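Local coordinates for protein glycoside hydrolase (Streptococcus pneumoniae serotype 4, PDB 6ORH) that probably hydrolyses alpha-L-fucosidic linkages, contributing to the breakdown of host-derived carbohydrate antigens, at residues 5-10 with 388-393; 342-347 with 354-359; 381-386 with 440-445. The protein carries 2 engineered substitutions. All blocks are in the same frame, centred on the assembly; numbering follows the deposited sequence.

Interaction 1 of 3, residues 5-10 with 388-393; sequences KPHGPL and GQRIAA
Arg390 reaches from just before strand 391-400 to the N-terminal tail and binds the backbone of Lys5, joining the N-terminal loop that precedes helix 13-21 to the F5/8 type C beta-sandwich some 380 residues later. The direct polar link is one hydrogen bond, Arg390 NH2 to Lys5 O at 2.9 Å, with the acceptor almost in the guanidinium plane and the donor in the carbonyl plane. The N-H...O angle of 151° leaves it modestly bent. The same guanidinium is gripped from the sandwich side, where Leu387 O and Leu439 O accept from NH2 and NH1, so its rotation is fixed.

Water extends this network twice. One molecule donates to Lys5 O and accepts from Arg390 NH1, bridging the same pair again; another donates to Pro9 O at 2.7 Å and accepts from Gln389 N.

Packing is carried by His7. Its methylene CB lies over one face of the guanidinium, 3.6 Å from Arg390 NH2, and the two side chains slide past each other in opposite directions. With CG anti to the backbone N (chi1 170°), the imidazole swings off this face, its plane 65° from the guanidinium, and presents the CD2 edge to Gln389 O at 3.4 Å, while NE2 is bonded to Gln437.

Gly388 meets the tail with backbone alone. Leu10 CD2 comes to 3.4 Å from Gly388 N, and His7 O takes a nearly straight C-H...O contact from Gly388 CA at 3.2 Å.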
loop_
_atom_site.group_PDB
_atom_site.type_symbol
_atom_site.label_atom_id
_atom_site.label_comp_id
_atom_site.label_asym_id
_atom_site.label_seq_id
_atom_site.Cartn_x
_atom_site.Cartn_y
_atom_site.Cartn_z
ATOM N N LYS A 5 26.630 -0.125 -19.059
ATOM C CA LYS A 5 26.639 1.316 -18.886
ATOM C C LYS A 5 25.719 1.658 -17.714
ATOM O O LYS A 5 24.710 1.001 -17.521
ATOM C CB LYS A 5 26.061 2.009 -20.120
ATOM C CG LYS A 5 26.862 1.876 -21.411
ATOM C CD LYS A 5 26.451 2.944 -22.414
ATOM C CE LYS A 5 26.601 2.509 -23.853
ATOM N NZ LYS A 5 27.960 1.978 -24.103
ATOM N N PRO A 6 25.998 2.733 -16.951
ATOM C CA PRO A 6 25.043 3.203 -15.939
ATOM C C PRO A 6 23.748 3.749 -16.542
ATOM O O PRO A 6 23.672 4.058 -17.730
ATOM C CB PRO A 6 25.852 4.283 -15.198
ATOM C CG PRO A 6 26.799 4.808 -16.254
ATOM C CD PRO A 6 27.219 3.552 -16.999
ATOM N N HIS A 7 22.714 3.865 -15.696
ATOM C CA HIS A 7 21.410 4.339 -16.101
ATOM C C HIS A 7 20.912 5.334 -15.058
ATOM O O HIS A 7 20.949 5.044 -13.861
ATOM C CB HIS A 7 20.394 3.181 -16.201
ATOM C CG HIS A 7 19.007 3.702 -16.371
ATOM N ND1 HIS A 7 18.544 4.150 -17.604
ATOM C CD2 HIS A 7 18.007 3.911 -15.472
ATOM C CE1 HIS A 7 17.295 4.580 -17.481
ATOM N NE2 HIS A 7 16.955 4.458 -16.165
ATOM N N GLY A 8 20.450 6.505 -15.525
ATOM C CA GLY A 8 19.806 7.471 -14.634
ATOM C C GLY A 8 20.786 8.101 -13.649
ATOM O O GLY A 8 22.008 7.965 -13.763
ATOM N N PRO A 9 20.297 8.870 -12.649
ATOM C CA PRO A 9 21.193 9.515 -11.691
ATOM C C PRO A 9 21.767 8.521 -10.683
ATOM O O PRO A 9 21.030 7.705 -10.134
ATOM C CB PRO A 9 20.278 10.558 -11.016
ATOM C CG PRO A 9 18.882 9.990 -11.147
ATOM C CD PRO A 9 18.875 9.160 -12.424
ATOM N N LEU A 10 23.070 8.623 -10.418
ATOM C CA LEU A 10 23.721 7.612 -9.594
ATOM C C LEU A 10 23.852 8.106 -8.162
ATOM O O LEU A 10 24.135 9.288 -7.919
ATOM C CB LEU A 10 25.093 7.259 -10.182
ATOM C CG LEU A 10 25.064 6.743 -11.616
ATOM C CD1 LEU A 10 26.491 6.367 -12.042
ATOM C CD2 LEU A 10 24.089 5.562 -11.776
ATOM N N GLY A 388 22.621 2.509 -11.149
ATOM C CA GLY A 388 21.350 3.219 -11.277
ATOM C C GLY A 388 20.116 2.334 -11.061
ATOM O O GLY A 388 20.118 1.124 -11.316
ATOM N N GLN A 389 19.028 2.952 -10.587
ATOM C CA GLN A 389 17.786 2.227 -10.334
ATOM C C GLN A 389 17.024 2.033 -11.648
ATOM O O GLN A 389 16.896 2.979 -12.451
ATOM C CB GLN A 389 16.935 3.076 -9.374
ATOM C CG GLN A 389 15.685 2.358 -8.862
ATOM C CD GLN A 389 14.899 3.139 -7.829
ATOM O OE1 GLN A 389 15.288 4.253 -7.467
ATOM N NE2 GLN A 389 13.810 2.545 -7.341
ATOM N N ARG A 390 16.471 0.828 -11.870
ATOM C CA ARG A 390 15.943 0.499 -13.194
ATOM C C ARG A 390 14.565 -0.148 -13.168
ATOM O O ARG A 390 13.707 0.205 -13.982
ATOM C CB ARG A 390 16.916 -0.461 -13.915
ATOM C CG ARG A 390 18.324 0.105 -14.080
ATOM C CD ARG A 390 19.357 -0.975 -14.475
ATOM N NE ARG A 390 20.626 -0.305 -14.627
ATOM C CZ ARG A 390 21.440 -0.380 -15.687
ATOM N NH1 ARG A 390 21.167 -1.202 -16.697
ATOM N NH2 ARG A 390 22.542 0.338 -15.699
ATOM N N ILE A 391 14.334 -1.106 -12.250
ATOM C CA ILE A 391 13.146 -1.950 -12.337
ATOM C C ILE A 391 11.903 -1.145 -11.982
ATOM O O ILE A 391 11.918 -0.443 -10.977
ATOM C CB ILE A 391 13.286 -3.197 -11.444
ATOM C CG1 ILE A 391 14.356 -4.105 -12.052
ATOM C CG2 ILE A 391 11.950 -3.926 -11.327
ATOM C CD1 ILE A 391 14.850 -5.197 -11.088
ATOM N N ALA A 392 10.855 -1.288 -12.791
ATOM C CA ALA A 392 9.615 -0.559 -12.579
ATOM C C ALA A 392 8.426 -1.477 -12.311
ATOM O O ALA A 392 7.360 -0.996 -11.889
ATOM C CB ALA A 392 9.359 0.335 -13.787
ATOM N N ALA A 393 8.559 -2.795 -12.593
ATOM C CA ALA A 393 7.475 -3.716 -12.266
ATOM C C ALA A 393 8.007 -5.139 -12.220
ATOM O O ALA A 393 8.805 -5.522 -13.076
ATOM C CB ALA A 393 6.354 -3.654 -13.288
HETATM O O HOH W 1 22.419 -0.472 -19.376
HETATM O O HOH W 2 19.021 5.889 -10.106
#

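Interaction 2 of 3, residues 342-347 with 354-359; sequences FACRHL and SSWASD
His346 turns its CG anti to its carbonyl carbon (chi1 -68°), which lays the imidazole against Ser354 and brings ND1 to Ser355 O; Trp356 takes the other course, CG anti to the backbone N (chi1 162°), and sends its indole beside Cys344 and Leu347. The ND1 to Ser355 O hydrogen bond is 2.9 Å long and lies in the ring plane, yet it meets the oxygen from above the carbonyl plane, 44° out of it. One imidazole face receives Ser354 CB in a CH-pi contact, 3.6 Å from the ring centroid. His346 and Ser354 both belong to a calcium site, together with Asp349, Leu351 and Thr443, in the F5/8 type C beta-sandwich; no calcium is bound to this chain here, and Ser354 OG bonds Asp349 OD2 and Leu351 O.

Next to this polar end the 3-10 turn 344-347 packs on the tryptophan, whose NE1 is bonded to Pro336 O. Leu347 CG sits 3.7 Å from Trp356 CB, while Cys344 SG approaches the pyrrole ring obliquely, 4.5 Å from its centroid. Further along, Phe342 CD1 rests 3.9 Å from Ala357 CB, and Phe342 O accepts a weak bond from Ala357 N at 3.4 Å.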
loop_
_atom_site.group_PDB
_atom_site.type_symbol
_atom_site.label_atom_id
_atom_site.label_comp_id
_atom_site.label_asym_id
_atom_site.label_seq_id
_atom_site.Cartn_x
_atom_site.Cartn_y
_atom_site.Cartn_z
ATOM N N PHE A 342 27.863 -12.164 -15.117
ATOM C CA PHE A 342 26.567 -11.709 -14.602
ATOM C C PHE A 342 25.602 -12.892 -14.507
ATOM O O PHE A 342 24.416 -12.778 -14.804
ATOM C CB PHE A 342 26.015 -10.586 -15.499
ATOM C CG PHE A 342 26.840 -9.330 -15.380
ATOM C CD1 PHE A 342 26.710 -8.512 -14.272
ATOM C CD2 PHE A 342 27.808 -9.019 -16.327
ATOM C CE1 PHE A 342 27.509 -7.384 -14.129
ATOM C CE2 PHE A 342 28.605 -7.893 -16.187
ATOM C CZ PHE A 342 28.456 -7.074 -15.086
ATOM N N ALA A 343 26.123 -14.065 -14.111
ATOM C CA ALA A 343 25.328 -15.278 -14.163
ATOM C C ALA A 343 24.227 -15.306 -13.098
ATOM O O ALA A 343 24.347 -14.712 -12.024
ATOM C CB ALA A 343 26.242 -16.489 -14.015
ATOM N N CYS A 344 23.184 -16.088 -13.384
ATOM C CA CYS A 344 22.074 -16.283 -12.473
ATOM C C CYS A 344 22.521 -16.776 -11.099
ATOM O O CYS A 344 21.936 -16.395 -10.087
ATOM C CB CYS A 344 21.061 -17.280 -13.026
ATOM S SG CYS A 344 20.297 -16.795 -14.591
ATOM N N ARG A 345 23.563 -17.624 -11.060
ATOM C CA ARG A 345 23.987 -18.233 -9.805
ATOM C C ARG A 345 24.462 -17.166 -8.821
ATOM O O ARG A 345 24.538 -17.420 -7.621
ATOM C CB ARG A 345 25.072 -19.292 -10.057
ATOM C CG ARG A 345 26.339 -18.751 -10.707
ATOM C CD ARG A 345 27.551 -19.687 -10.636
ATOM N NE ARG A 345 27.756 -20.270 -9.309
ATOM C CZ ARG A 345 28.385 -19.694 -8.278
ATOM N NH1 ARG A 345 28.928 -18.492 -8.386
ATOM N NH2 ARG A 345 28.485 -20.348 -7.133
ATOM N N HIS A 346 24.739 -15.956 -9.324
ATOM C CA HIS A 346 25.193 -14.864 -8.479
ATOM C C HIS A 346 24.103 -14.354 -7.533
ATOM O O HIS A 346 24.392 -13.580 -6.620
ATOM C CB HIS A 346 25.772 -13.740 -9.344
ATOM C CG HIS A 346 27.045 -14.145 -10.007
ATOM N ND1 HIS A 346 27.604 -13.428 -11.055
ATOM C CD2 HIS A 346 27.839 -15.227 -9.807
ATOM C CE1 HIS A 346 28.721 -14.021 -11.433
ATOM N NE2 HIS A 346 28.878 -15.143 -10.689
ATOM N N LEU A 347 22.851 -14.767 -7.748
ATOM C CA LEU A 347 21.752 -14.257 -6.939
ATOM C C LEU A 347 21.653 -14.982 -5.599
ATOM O O LEU A 347 21.059 -14.454 -4.670
ATOM C CB LEU A 347 20.455 -14.397 -7.740
ATOM C CG LEU A 347 20.402 -13.518 -8.982
ATOM C CD1 LEU A 347 19.340 -13.998 -9.966
ATOM C CD2 LEU A 347 20.158 -12.072 -8.572
ATOM N N SER A 354 29.162 -10.501 -6.307
ATOM C CA SER A 354 28.656 -11.096 -7.538
ATOM C C SER A 354 27.211 -10.663 -7.773
ATOM O O SER A 354 26.438 -10.542 -6.821
ATOM C CB SER A 354 28.818 -12.597 -7.565
ATOM O OG SER A 354 27.894 -13.247 -6.704
ATOM N N SER A 355 26.869 -10.415 -9.047
ATOM C CA SER A 355 25.530 -9.970 -9.424
ATOM C C SER A 355 25.099 -10.572 -10.765
ATOM O O SER A 355 25.926 -11.088 -11.521
ATOM C CB SER A 355 25.476 -8.480 -9.496
ATOM O OG SER A 355 26.072 -8.068 -10.705
ATOM N N TRP A 356 23.789 -10.473 -11.051
ATOM C CA TRP A 356 23.166 -10.987 -12.257
ATOM C C TRP A 356 22.631 -9.808 -13.071
ATOM O O TRP A 356 22.273 -8.790 -12.493
ATOM C CB TRP A 356 22.018 -11.955 -11.917
ATOM C CG TRP A 356 21.075 -12.198 -13.055
ATOM C CD1 TRP A 356 21.173 -13.155 -14.029
ATOM C CD2 TRP A 356 19.886 -11.436 -13.376
ATOM N NE1 TRP A 356 20.133 -13.056 -14.921
ATOM C CE2 TRP A 356 19.325 -12.003 -14.545
ATOM C CE3 TRP A 356 19.251 -10.321 -12.802
ATOM C CZ2 TRP A 356 18.163 -11.508 -15.144
ATOM C CZ3 TRP A 356 18.089 -9.843 -13.392
ATOM C CH2 TRP A 356 17.539 -10.427 -14.538
ATOM N N ALA A 357 22.622 -9.966 -14.390
ATOM C CA ALA A 357 22.066 -9.001 -15.334
ATOM C C ALA A 357 21.628 -9.759 -16.576
ATOM O O ALA A 357 22.120 -10.866 -16.828
ATOM C CB ALA A 357 23.083 -7.935 -15.679
ATOM N N SER A 358 20.676 -9.190 -17.327
ATOM C CA SER A 358 20.245 -9.750 -18.599
ATOM C C SER A 358 19.756 -8.640 -19.524
ATOM O O SER A 358 19.007 -7.757 -19.093
ATOM C CB SER A 358 19.168 -10.771 -18.417
ATOM O OG SER A 358 18.784 -11.283 -19.690
ATOM N N ASP A 359 20.163 -8.717 -20.795
ATOM C CA ASP A 359 19.679 -7.809 -21.823
ATOM C C ASP A 359 18.575 -8.486 -22.639
ATOM O O ASP A 359 18.235 -8.025 -23.730
ATOM C CB ASP A 359 20.841 -7.327 -22.703
ATOM C CG ASP A 359 21.555 -8.472 -23.407
ATOM O OD1 ASP A 359 21.240 -9.639 -23.095
ATOM O OD2 ASP A 359 22.444 -8.192 -24.236
#

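Interaction 3 of 3, residues 381-386 with 440-445; sequences LREDLK and PLLTKI
Leu381 lies side by side with Ile445, both pointing the same way, and its CD2 methyl meets Ile445 CG1 at 3.5 Å on the face they share. On the other face Arg382 and Lys444 also run alongside each other, both extended and pointing the same way, with Arg382 NH2 and Lys444 NZ 3.5 Å apart. Arg382 NE and Lys444 NZ both make salt bridges to Glu380 OE2, a shared carboxylate that accounts for the two cations lying so close.

The backbones are joined by Thr443 N to Arg382 O at 2.8 Å (159° at the hydrogen) and by a longer bond, Arg382 N to Lys444 O at 3.3 Å. Thr443 holds OG1 between its backbone N and carbonyl carbon (chi1 64°), which sets this hydroxyl 3.3 Å from Arg382 CB and turns CG2 to Asp384 CB at 3.7 Å. Asp384 OD1 accepts from Lys386 N, an Asx turn. A water bridges Leu441 N and Glu383 OE2, while Glu383 OE1 is bonded to Gly414 N.

Antiparallel pairing of neighbouring strands, here 378-382 and 441-448, belongs to the F5/8 type C beta-sandwich, and Thr443 adds a member of its calcium site.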
loop_
_atom_site.group_PDB
_atom_site.type_symbol
_atom_site.label_atom_id
_atom_site.label_comp_id
_atom_site.label_asym_id
_atom_site.label_seq_id
_atom_site.Cartn_x
_atom_site.Cartn_y
_atom_site.Cartn_z
ATOM N N LEU A 381 14.700 -8.806 -2.781
ATOM C CA LEU A 381 15.405 -8.584 -4.035
ATOM C C LEU A 381 16.256 -7.326 -3.840
ATOM O O LEU A 381 15.817 -6.407 -3.131
ATOM C CB LEU A 381 14.372 -8.313 -5.143
ATOM C CG LEU A 381 13.284 -9.369 -5.376
ATOM C CD1 LEU A 381 12.330 -8.897 -6.478
ATOM C CD2 LEU A 381 13.891 -10.712 -5.747
ATOM N N ARG A 382 17.413 -7.243 -4.495
ATOM C CA ARG A 382 18.213 -6.012 -4.456
ATOM C C ARG A 382 18.757 -5.687 -5.843
ATOM O O ARG A 382 19.274 -6.553 -6.566
ATOM C CB ARG A 382 19.436 -6.151 -3.542
ATOM C CG ARG A 382 19.094 -6.414 -2.083
ATOM C CD ARG A 382 20.320 -6.121 -1.220
ATOM N NE ARG A 382 20.092 -6.488 0.167
ATOM C CZ ARG A 382 20.911 -6.119 1.156
ATOM N NH1 ARG A 382 21.968 -5.372 0.872
ATOM N NH2 ARG A 382 20.666 -6.483 2.403
ATOM N N GLU A 383 18.675 -4.402 -6.207
ATOM C CA GLU A 383 19.304 -3.913 -7.422
ATOM C C GLU A 383 20.756 -3.550 -7.160
ATOM O O GLU A 383 21.217 -3.603 -6.025
ATOM C CB GLU A 383 18.584 -2.689 -8.005
ATOM C CG GLU A 383 17.344 -3.081 -8.755
ATOM C CD GLU A 383 16.641 -1.902 -9.396
ATOM O OE1 GLU A 383 15.934 -1.173 -8.649
ATOM O OE2 GLU A 383 16.707 -1.791 -10.637
ATOM N N ASP A 384 21.491 -3.210 -8.219
ATOM C CA ASP A 384 22.827 -2.685 -8.016
ATOM C C ASP A 384 22.824 -1.188 -8.303
ATOM O O ASP A 384 22.981 -0.777 -9.447
ATOM C CB ASP A 384 23.867 -3.398 -8.894
ATOM C CG ASP A 384 25.290 -2.882 -8.712
ATOM O OD1 ASP A 384 25.524 -1.941 -7.903
ATOM O OD2 ASP A 384 26.174 -3.414 -9.415
ATOM N N LEU A 385 22.611 -0.388 -7.266
ATOM C CA LEU A 385 22.317 1.015 -7.527
ATOM C C LEU A 385 23.567 1.783 -7.940
ATOM O O LEU A 385 23.442 2.926 -8.365
ATOM C CB LEU A 385 21.628 1.663 -6.316
ATOM C CG LEU A 385 20.231 1.164 -5.960
ATOM C CD1 LEU A 385 19.623 2.074 -4.901
ATOM C CD2 LEU A 385 19.306 1.043 -7.177
ATOM N N LYS A 386 24.767 1.171 -7.851
ATOM C CA LYS A 386 25.935 1.844 -8.412
ATOM C C LYS A 386 25.772 2.015 -9.918
ATOM O O LYS A 386 26.458 2.837 -10.529
ATOM C CB LYS A 386 27.198 1.011 -8.173
ATOM C CG LYS A 386 27.532 0.862 -6.700
ATOM C CD LYS A 386 28.679 -0.097 -6.408
ATOM C CE LYS A 386 29.022 -0.062 -4.931
ATOM N NZ LYS A 386 30.444 -0.407 -4.688
ATOM N N PRO A 440 17.965 -5.034 -16.607
ATOM C CA PRO A 440 17.949 -5.189 -15.153
ATOM C C PRO A 440 19.194 -5.875 -14.607
ATOM O O PRO A 440 19.735 -6.764 -15.278
ATOM C CB PRO A 440 16.690 -6.006 -14.847
ATOM C CG PRO A 440 16.306 -6.672 -16.169
ATOM C CD PRO A 440 16.928 -5.836 -17.273
ATOM N N LEU A 441 19.609 -5.427 -13.411
ATOM C CA LEU A 441 20.607 -6.099 -12.578
ATOM C C LEU A 441 19.973 -6.402 -11.226
ATOM O O LEU A 441 19.245 -5.573 -10.655
ATOM C CB LEU A 441 21.826 -5.204 -12.351
ATOM C CG LEU A 441 22.629 -4.837 -13.594
ATOM C CD1 LEU A 441 22.230 -3.443 -14.049
ATOM C CD2 LEU A 441 24.123 -4.875 -13.285
ATOM N N LEU A 442 20.326 -7.562 -10.661
ATOM C CA LEU A 442 19.987 -7.843 -9.275
ATOM C C LEU A 442 21.238 -8.432 -8.633
ATOM O O LEU A 442 21.969 -9.167 -9.311
ATOM C CB LEU A 442 18.852 -8.865 -9.182
ATOM C CG LEU A 442 17.451 -8.428 -9.622
ATOM C CD1 LEU A 442 16.534 -9.638 -9.588
ATOM C CD2 LEU A 442 16.920 -7.337 -8.686
ATOM N N THR A 443 21.450 -8.132 -7.347
ATOM C CA THR A 443 22.632 -8.614 -6.643
ATOM C C THR A 443 22.319 -9.824 -5.771
ATOM O O THR A 443 23.241 -10.535 -5.358
ATOM C CB THR A 443 23.260 -7.521 -5.772
ATOM O OG1 THR A 443 22.363 -7.127 -4.721
ATOM C CG2 THR A 443 23.685 -6.319 -6.589
ATOM N N LYS A 444 21.043 -10.067 -5.502
ATOM C CA LYS A 444 20.651 -11.015 -4.471
ATOM C C LYS A 444 19.151 -11.286 -4.577
ATOM O O LYS A 444 18.347 -10.370 -4.857
ATOM C CB LYS A 444 20.894 -10.369 -3.101
ATOM C CG LYS A 444 20.669 -11.233 -1.865
ATOM C CD LYS A 444 20.814 -10.315 -0.659
ATOM C CE LYS A 444 20.124 -10.799 0.586
ATOM N NZ LYS A 444 20.366 -9.856 1.685
ATOM N N ILE A 445 18.782 -12.561 -4.377
ATOM C CA ILE A 445 17.420 -12.955 -4.054
ATOM C C ILE A 445 17.506 -13.815 -2.793
ATOM O O ILE A 445 18.301 -14.761 -2.765
ATOM C CB ILE A 445 16.723 -13.728 -5.196
ATOM C CG1 ILE A 445 16.578 -12.890 -6.472
ATOM C CG2 ILE A 445 15.369 -14.254 -4.738
ATOM C CD1 ILE A 445 16.373 -13.720 -7.712
HETATM O O HOH W 3 18.462 -3.151 -11.936
#

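How the interactions relate
Interactions 2 and 3 lie within the beta-sandwich, whereas interaction 1 joins it to the N-terminal loop. Interaction 3 pairs two neighbouring strands of a sheet, which strand 356-357 of interaction 2 extends through Trp356 N to Leu442 O; the 3-10 segment has its own tie, Leu347 O to Ile445 N. The calcium-site residues are shared between them, His346 and Ser354 in interaction 2 and Thr443 in interaction 3. Each mixes buried apolar packing with partly exposed polar ends. Interaction 1, nearer the surface on its tail side, buries the least area, relying on an arginine, backbone carbonyls and water. It meets interaction 3 through Glu383 OE2, which takes the backbone N-H groups of Arg390 and Ile391, but does not touch interaction 2.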